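Side-chain contacts in uncharacterized protein (PDB 3CPG), which probably binds pyridoxal 5'-phosphate and takes part in the homeostasis of this cofactor: residues T212-G217 / M250-A255; M202-H207 / I260-T265. All blocks are in the same frame, centred on the assembly; numbering follows the deposited sequence.

Contact 1 of 2, residues T212-G217 / M250-A255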
ATOM      1  N   THR A 212      -2.062   5.107 -22.817  1.00 10.47           N
ATOM      2  CA  THR A 212      -3.119   6.106 -22.677  1.00  9.44           C
ATOM      3  C   THR A 212      -4.179   5.600 -21.699  1.00  9.25           C
ATOM      4  O   THR A 212      -4.796   6.381 -20.973  1.00  8.28           O
ATOM      5  CB  THR A 212      -3.786   6.450 -24.034  1.00 10.65           C
ATOM      6  OG1 THR A 212      -4.421   5.287 -24.578  1.00 13.32           O
ATOM      7  CG2 THR A 212      -2.745   6.963 -25.020  1.00 10.13           C
ATOM      8  N   VAL A 213      -4.385   4.286 -21.679  1.00  9.25           N
ATOM      9  CA  VAL A 213      -5.357   3.678 -20.775  1.00  8.79           C
ATOM     10  C   VAL A 213      -4.805   3.705 -19.349  1.00  8.24           C
ATOM     11  O   VAL A 213      -5.517   4.008 -18.392  1.00  8.70           O
ATOM     12  CB  VAL A 213      -5.639   2.213 -21.169  1.00  9.87           C
ATOM     13  CG1 VAL A 213      -6.534   1.548 -20.127  1.00 10.19           C
ATOM     14  CG2 VAL A 213      -6.304   2.169 -22.539  1.00 11.90           C
ATOM     15  N   ILE A 214      -3.526   3.378 -19.222  1.00  7.22           N
ATOM     16  CA  ILE A 214      -2.865   3.364 -17.927  1.00  7.20           C
ATOM     17  C   ILE A 214      -2.861   4.768 -17.321  1.00  6.71           C
ATOM     18  O   ILE A 214      -3.245   4.962 -16.162  1.00  7.18           O
ATOM     19  CB  ILE A 214      -1.419   2.848 -18.077  1.00  7.38           C
ATOM     20  CG1 ILE A 214      -1.454   1.381 -18.521  1.00  9.82           C
ATOM     21  CG2 ILE A 214      -0.652   3.030 -16.775  1.00  8.81           C
ATOM     22  CD1 ILE A 214      -0.097   0.768 -18.784  1.00 10.43           C
ATOM     23  N   ARG A 215      -2.438   5.748 -18.113  1.00  6.97           N
ATOM     24  CA  ARG A 215      -2.386   7.128 -17.647  1.00  8.26           C
ATOM     25  C   ARG A 215      -3.766   7.654 -17.261  1.00  6.62           C
ATOM     26  O   ARG A 215      -3.909   8.337 -16.249  1.00  6.95           O
ATOM     27  CB  ARG A 215      -1.769   8.032 -18.723  1.00 10.63           C
ATOM     28  CG  ARG A 215      -0.307   7.721 -19.028  1.00 18.56           C
ATOM     29  CD  ARG A 215       0.240   8.608 -20.149  1.00 22.88           C
ATOM     30  NE  ARG A 215       0.377  10.006 -19.748  1.00 25.47           N
ATOM     31  CZ  ARG A 215       1.227  10.438 -18.820  1.00 27.16           C
ATOM     32  NH1 ARG A 215       2.018   9.581 -18.192  1.00 30.17           N
ATOM     33  NH2 ARG A 215       1.290  11.727 -18.520  1.00 27.85           N
ATOM     34  N   ARG A 216      -4.780   7.324 -18.056  1.00  5.41           N
ATOM     35  CA  ARG A 216      -6.132   7.795 -17.774  1.00  4.67           C
ATOM     36  C   ARG A 216      -6.620   7.342 -16.401  1.00  6.32           C
ATOM     37  O   ARG A 216      -7.256   8.111 -15.674  1.00  5.62           O
ATOM     38  CB  ARG A 216      -7.105   7.317 -18.859  1.00  6.80           C
ATOM     39  CG  ARG A 216      -8.530   7.843 -18.677  1.00  8.48           C
ATOM     40  CD  ARG A 216      -9.411   7.488 -19.863  1.00 11.62           C
ATOM     41  NE  ARG A 216      -8.863   8.003 -21.115  1.00 12.43           N
ATOM     42  CZ  ARG A 216      -8.370   7.241 -22.085  1.00 13.35           C
ATOM     43  NH1 ARG A 216      -8.360   5.924 -21.951  1.00 14.25           N
ATOM     44  NH2 ARG A 216      -7.878   7.796 -23.184  1.00 14.82           N
ATOM     45  N   GLY A 217      -6.316   6.095 -16.051  1.00  5.15           N
ATOM     46  CA  GLY A 217      -6.723   5.560 -14.763  1.00  5.51           C
ATOM     47  C   GLY A 217      -6.023   6.208 -13.579  1.00  5.00           C
ATOM     48  O   GLY A 217      -6.656   6.477 -12.555  1.00  6.34           O
HETATM   49  N   MSE A 250       5.445   2.045 -12.924  1.00 10.46           N
HETATM   50  CA  MSE A 250       5.690   3.063 -11.903  1.00  9.94           C
HETATM   51  C   MSE A 250       6.070   4.445 -12.452  1.00 10.26           C
HETATM   52  O   MSE A 250       5.717   5.467 -11.861  1.00  8.02           O
HETATM   53  CB  MSE A 250       6.744   2.590 -10.889  1.00 12.50           C
HETATM   54  CG  MSE A 250       8.144   2.408 -11.428  1.00 14.99           C
HETATM   55 SE   MSE A 250       9.400   2.004  -9.997  1.00 25.44          SE
HETATM   56  CE  MSE A 250       9.225   0.103  -9.998  1.00 20.22           C
ATOM     57  N   GLU A 251       6.784   4.487 -13.573  1.00  9.92           N
ATOM     58  CA  GLU A 251       7.162   5.772 -14.159  1.00  9.74           C
ATOM     59  C   GLU A 251       5.903   6.574 -14.502  1.00  9.35           C
ATOM     60  O   GLU A 251       5.813   7.764 -14.209  1.00 10.77           O
ATOM     61  CB  GLU A 251       7.995   5.570 -15.431  1.00 10.66           C
ATOM     62  CG  GLU A 251       9.479   5.286 -15.221  1.00 13.59           C
ATOM     63  CD  GLU A 251       9.753   3.935 -14.595  1.00 14.43           C
ATOM     64  OE1 GLU A 251       8.913   3.019 -14.742  1.00 16.40           O
ATOM     65  OE2 GLU A 251      10.825   3.786 -13.973  1.00 17.06           O
ATOM     66  N   LEU A 252       4.928   5.915 -15.122  1.00  9.51           N
ATOM     67  CA  LEU A 252       3.681   6.577 -15.499  1.00 10.51           C
ATOM     68  C   LEU A 252       2.881   6.992 -14.262  1.00  8.99           C
ATOM     69  O   LEU A 252       2.292   8.072 -14.218  1.00  9.45           O
ATOM     70  CB  LEU A 252       2.835   5.643 -16.369  1.00 13.29           C
ATOM     71  CG  LEU A 252       3.434   5.232 -17.717  1.00 17.31           C
ATOM     72  CD1 LEU A 252       2.583   4.138 -18.344  1.00 19.05           C
ATOM     73  CD2 LEU A 252       3.518   6.445 -18.634  1.00 19.13           C
ATOM     74  N   ALA A 253       2.865   6.128 -13.255  1.00  7.90           N
ATOM     75  CA  ALA A 253       2.139   6.422 -12.027  1.00  6.10           C
ATOM     76  C   ALA A 253       2.723   7.666 -11.378  1.00  5.80           C
ATOM     77  O   ALA A 253       1.996   8.550 -10.936  1.00  7.66           O
ATOM     78  CB  ALA A 253       2.236   5.241 -11.063  1.00  5.14           C
ATOM     79  N   ILE A 254       4.045   7.733 -11.324  1.00  6.13           N
ATOM     80  CA  ILE A 254       4.697   8.877 -10.709  1.00  6.24           C
ATOM     81  C   ILE A 254       4.443  10.151 -11.514  1.00  6.50           C
ATOM     82  O   ILE A 254       4.269  11.228 -10.941  1.00  6.80           O
ATOM     83  CB  ILE A 254       6.204   8.603 -10.530  1.00  5.14           C
ATOM     84  CG1 ILE A 254       6.381   7.464  -9.517  1.00  6.53           C
ATOM     85  CG2 ILE A 254       6.919   9.858 -10.046  1.00  7.44           C
ATOM     86  CD1 ILE A 254       7.798   6.971  -9.354  1.00  6.90           C
ATOM     87  N   ALA A 255       4.398  10.029 -12.837  1.00  6.92           N
ATOM     88  CA  ALA A 255       4.121  11.186 -13.681  1.00  7.87           C
ATOM     89  C   ALA A 255       2.716  11.706 -13.387  1.00  8.13           C
ATOM     90  O   ALA A 255       2.450  12.904 -13.516  1.00  9.80           O
ATOM     91  CB  ALA A 255       4.237  10.808 -15.160  1.00  8.67           C
TER
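Leu252 meets Ile214 and Arg215 in a small helix-to-helix contact on the outside of a TIM barrel, where the N-terminal part of helix 211-231 lies beside the short helix 250-255. The case illustrates how two helices may be joined through one leucine whose two methyls meet an isoleucine and an arginine. The local axes approach to 9.4 Å and cross at -41°, and only 194 Å² is buried, both sides summed.

Leu252 points at the facing helix and spreads its two methyls over two neighbours. CD1 touches Ile214 CG2 at 3.8 Å, the two side chains crossing at about a right angle. Ile214 offers this methyl because CG2 is anti to its own backbone N while CG1 takes the place beside it (chi1 -65°). The other methyl, Leu252 CD2, turns to Arg215, lying 4.1 Å from CG and 3.5 Å from NH1. Here too the side chains run across one another.

The Arg215 chain is extended as far as CD and then bends at chi3 (69°), which brings the guanidinium round the leucine towards the last turn of the opposite helix. There Ala255 CB approaches in the guanidinium plane, at the edge, 4.0 Å from NH1. These contacts are apolar on the side of Leu252 and Ala255; the charge finds its mate in Glu256, whose OE2 makes a salt bridge with Arg215 NH2. Methyls thus border the NH1 side of the guanidinium, while NH2 is paired with the residue that follows the helix.

Around this interface, Ala253 packs on Phe218 of helix 211-231, while Met250 and Ile254 reach strand 260-263 and helix 19-42, and Ile214 rests on Val208 of the loop that leads into its helix.

Contact 2 of 2, residues M202-H207 / I260-T265; sequences MTIGAH and IVRVGT. With ACT (acetate ion), chain B.
Arg262 reaches from strand 260-263 of the TIM barrel to Met202 and Thr203, where strand 196-202 gives way to its following loop, and shows how one long side chain can link barrel elements whose backbones stay apart: the CA atoms of Ile204 and Arg262 are 9.4 Å from each other.

The tight part is the buried guanidinium. Arg262 NH2 donates to Thr203 O at 3.0 Å, the oxygen lying near the guanidinium plane but the donor standing well above the carbonyl plane; NH1 adds a weak bond to the same oxygen and a firmer partner in Ser243 OG. Met202, a selenomethionine bent at chi2 (-81°), lays SE over one guanidinium face, offset towards the rim, with CG 3.6 Å from Arg262 NH1. A leucine in place of Arg262 would probably leave Thr203 O and Ser243 OG without this donor and the selenium without its flat support.

Ile204 meets the guanidinium edge with its backbone, CA 3.7 Å from Arg262 NH2, while its partly exposed side chain points away on the looser side, about 9 Å from that of Lys57, the predicted attachment point of the cofactor, which is not bound in this structure. Just past the C-terminal end of strand 260-263 sits an acetate, probably from the crystallisation liquor, consistent with an anion site such as the cofactor phosphate would need. Thr247 OG1 and Thr265 OG1 also bond it; Gly264 N donates to OXT and Thr265 N to O, each at 2.9 Å.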
HETATM    1  N   MSE A 202      -6.307   3.914  -3.710  1.00  5.14           N
HETATM    2  CA  MSE A 202      -5.396   2.910  -4.252  1.00  5.53           C
HETATM    3  C   MSE A 202      -6.011   2.291  -5.496  1.00  5.43           C
HETATM    4  O   MSE A 202      -7.228   2.226  -5.624  1.00  4.27           O
HETATM    5  CB  MSE A 202      -5.160   1.801  -3.209  1.00  4.64           C
HETATM    6  CG  MSE A 202      -4.172   0.679  -3.628  1.00  6.57           C
HETATM    7 SE   MSE A 202      -4.832  -0.752  -4.774  1.00 12.35          SE
HETATM    8  CE  MSE A 202      -5.058  -2.105  -3.445  1.00  7.62           C
ATOM      9  N   THR A 203      -5.171   1.860  -6.427  1.00  5.84           N
ATOM     10  CA  THR A 203      -5.681   1.173  -7.604  1.00  5.73           C
ATOM     11  C   THR A 203      -4.639   0.213  -8.144  1.00  6.79           C
ATOM     12  O   THR A 203      -3.431   0.441  -8.029  1.00  4.86           O
ATOM     13  CB  THR A 203      -6.096   2.131  -8.743  1.00  6.08           C
ATOM     14  OG1 THR A 203      -6.800   1.388  -9.748  1.00  3.92           O
ATOM     15  CG2 THR A 203      -4.876   2.761  -9.391  1.00  5.60           C
ATOM     16  N   ILE A 204      -5.125  -0.883  -8.709  1.00  7.17           N
ATOM     17  CA  ILE A 204      -4.260  -1.885  -9.309  1.00  8.29           C
ATOM     18  C   ILE A 204      -3.972  -1.434 -10.746  1.00  8.55           C
ATOM     19  O   ILE A 204      -3.050  -1.926 -11.396  1.00  8.82           O
ATOM     20  CB  ILE A 204      -4.951  -3.259  -9.301  1.00  9.23           C
ATOM     21  CG1 ILE A 204      -5.222  -3.682  -7.853  1.00 10.39           C
ATOM     22  CG2 ILE A 204      -4.087  -4.290 -10.013  1.00 11.78           C
ATOM     23  CD1 ILE A 204      -5.987  -4.987  -7.722  1.00 12.46           C
ATOM     24  N   GLY A 205      -4.766  -0.482 -11.229  1.00  8.16           N
ATOM     25  CA  GLY A 205      -4.579   0.043 -12.570  1.00  9.09           C
ATOM     26  C   GLY A 205      -5.129  -0.869 -13.644  1.00  9.05           C
ATOM     27  O   GLY A 205      -6.116  -1.569 -13.427  1.00  9.66           O
ATOM     28  N   ALA A 206      -4.485  -0.855 -14.807  1.00  8.41           N
ATOM     29  CA  ALA A 206      -4.899  -1.686 -15.931  1.00  9.51           C
ATOM     30  C   ALA A 206      -3.713  -2.510 -16.427  1.00 10.58           C
ATOM     31  O   ALA A 206      -2.652  -1.962 -16.731  1.00 10.29           O
ATOM     32  CB  ALA A 206      -5.434  -0.809 -17.059  1.00  9.78           C
ATOM     33  N   HIS A 207      -3.890  -3.826 -16.494  1.00 10.85           N
ATOM     34  CA  HIS A 207      -2.830  -4.706 -16.972  1.00 11.88           C
ATOM     35  C   HIS A 207      -2.907  -4.747 -18.493  1.00 13.62           C
ATOM     36  O   HIS A 207      -3.291  -5.758 -19.085  1.00 13.86           O
ATOM     37  CB  HIS A 207      -3.006  -6.119 -16.415  1.00 13.22           C
ATOM     38  CG  HIS A 207      -3.087  -6.174 -14.921  1.00 14.07           C
ATOM     39  ND1 HIS A 207      -2.129  -5.614 -14.104  1.00 16.23           N
ATOM     40  CD2 HIS A 207      -4.002  -6.736 -14.099  1.00 14.76           C
ATOM     41  CE1 HIS A 207      -2.452  -5.832 -12.841  1.00 16.33           C
ATOM     42  NE2 HIS A 207      -3.583  -6.511 -12.810  1.00 15.34           N
ATOM     43  N   ILE A 260       2.702   6.609  -3.479  1.00  5.26           N
ATOM     44  CA  ILE A 260       3.129   5.292  -3.019  1.00  6.32           C
ATOM     45  C   ILE A 260       3.120   4.330  -4.197  1.00  5.73           C
ATOM     46  O   ILE A 260       2.094   4.145  -4.842  1.00  6.11           O
ATOM     47  CB  ILE A 260       2.186   4.685  -1.951  1.00  5.16           C
ATOM     48  CG1 ILE A 260       2.176   5.540  -0.688  1.00  5.33           C
ATOM     49  CG2 ILE A 260       2.648   3.258  -1.614  1.00  7.39           C
ATOM     50  CD1 ILE A 260       1.218   5.021   0.374  1.00  6.69           C
ATOM     51  N   VAL A 261       4.273   3.741  -4.494  1.00  5.60           N
ATOM     52  CA  VAL A 261       4.345   2.763  -5.567  1.00  5.16           C
ATOM     53  C   VAL A 261       4.540   1.426  -4.866  1.00  5.82           C
ATOM     54  O   VAL A 261       5.263   1.351  -3.876  1.00  7.32           O
ATOM     55  CB  VAL A 261       5.517   3.036  -6.543  1.00  3.75           C
ATOM     56  CG1 VAL A 261       5.248   4.323  -7.315  1.00  5.08           C
ATOM     57  CG2 VAL A 261       6.837   3.121  -5.787  1.00  5.72           C
ATOM     58  N   ARG A 262       3.861   0.393  -5.361  1.00  6.10           N
ATOM     59  CA  ARG A 262       3.932  -0.947  -4.780  1.00  5.57           C
ATOM     60  C   ARG A 262       4.769  -1.825  -5.702  1.00  4.87           C
ATOM     61  O   ARG A 262       4.323  -2.210  -6.777  1.00  6.55           O
ATOM     62  CB  ARG A 262       2.520  -1.525  -4.635  1.00  4.15           C
ATOM     63  CG  ARG A 262       1.559  -0.622  -3.873  1.00  5.69           C
ATOM     64  CD  ARG A 262       0.235  -1.327  -3.617  1.00  5.25           C
ATOM     65  NE  ARG A 262      -0.382  -1.799  -4.854  1.00  7.11           N
ATOM     66  CZ  ARG A 262      -1.034  -1.026  -5.717  1.00  8.48           C
ATOM     67  NH1 ARG A 262      -1.170   0.273  -5.487  1.00  6.02           N
ATOM     68  NH2 ARG A 262      -1.546  -1.554  -6.821  1.00  8.75           N
ATOM     69  N   VAL A 263       5.980  -2.156  -5.263  1.00  5.38           N
ATOM     70  CA  VAL A 263       6.895  -2.931  -6.089  1.00  4.43           C
ATOM     71  C   VAL A 263       7.270  -4.303  -5.539  1.00  5.50           C
ATOM     72  O   VAL A 263       7.700  -4.438  -4.392  1.00  5.02           O
ATOM     73  CB  VAL A 263       8.190  -2.121  -6.334  1.00  5.16           C
ATOM     74  CG1 VAL A 263       9.078  -2.835  -7.340  1.00  8.13           C
ATOM     75  CG2 VAL A 263       7.836  -0.719  -6.827  1.00  7.37           C
ATOM     76  N   GLY A 264       7.110  -5.319  -6.382  1.00  6.22           N
ATOM     77  CA  GLY A 264       7.446  -6.674  -5.993  1.00  6.78           C
ATOM     78  C   GLY A 264       8.583  -7.236  -6.827  1.00  7.90           C
ATOM     79  O   GLY A 264       9.714  -7.343  -6.359  1.00  7.41           O
ATOM     80  N   THR A 265       8.280  -7.571  -8.078  1.00  7.76           N
ATOM     81  CA  THR A 265       9.255  -8.158  -8.993  1.00  9.60           C
ATOM     82  C   THR A 265      10.567  -7.390  -9.181  1.00  8.55           C
ATOM     83  O   THR A 265      11.644  -7.993  -9.188  1.00  7.69           O
ATOM     84  CB  THR A 265       8.616  -8.393 -10.376  1.00 11.17           C
ATOM     85  OG1 THR A 265       7.453  -9.213 -10.219  1.00 16.56           O
ATOM     86  CG2 THR A 265       9.586  -9.088 -11.306  1.00 14.42           C
TER
HETATM   87  C   ACT B 301       5.210  -6.081  -9.253  1.00 11.27           C
HETATM   88  O   ACT B 301       5.527  -7.096  -8.658  1.00 11.57           O
HETATM   89  OXT ACT B 301       5.652  -5.001  -8.895  1.00  8.36           O
HETATM   90  CH3 ACT B 301       4.271  -6.162 -10.431  1.00 13.68           C

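Overall arrangement
Contact 2 is the buried one and contact 1 the one nearer the surface, and their chemistry differs. Contact 2 lies about 9 Å from the centre of the chain, between contact and chain centres, and is polar, with a carbonyl holding an arginine; contact 1, about 17 Å out, is a partly buried seam of methyls and the edge of an arginine at the outer helices. Both use an arginine, yet one is turned inward and the other finds its acid near the surface. Their elements are consecutive: helix 250-255 leads into strand 260-263, and the 202-207 loop into helix 211-231. They also touch directly, Met250 CE packing 3.6 Å from Val263 CG2, and contact 1 is nested within the loop that contact 2 closes.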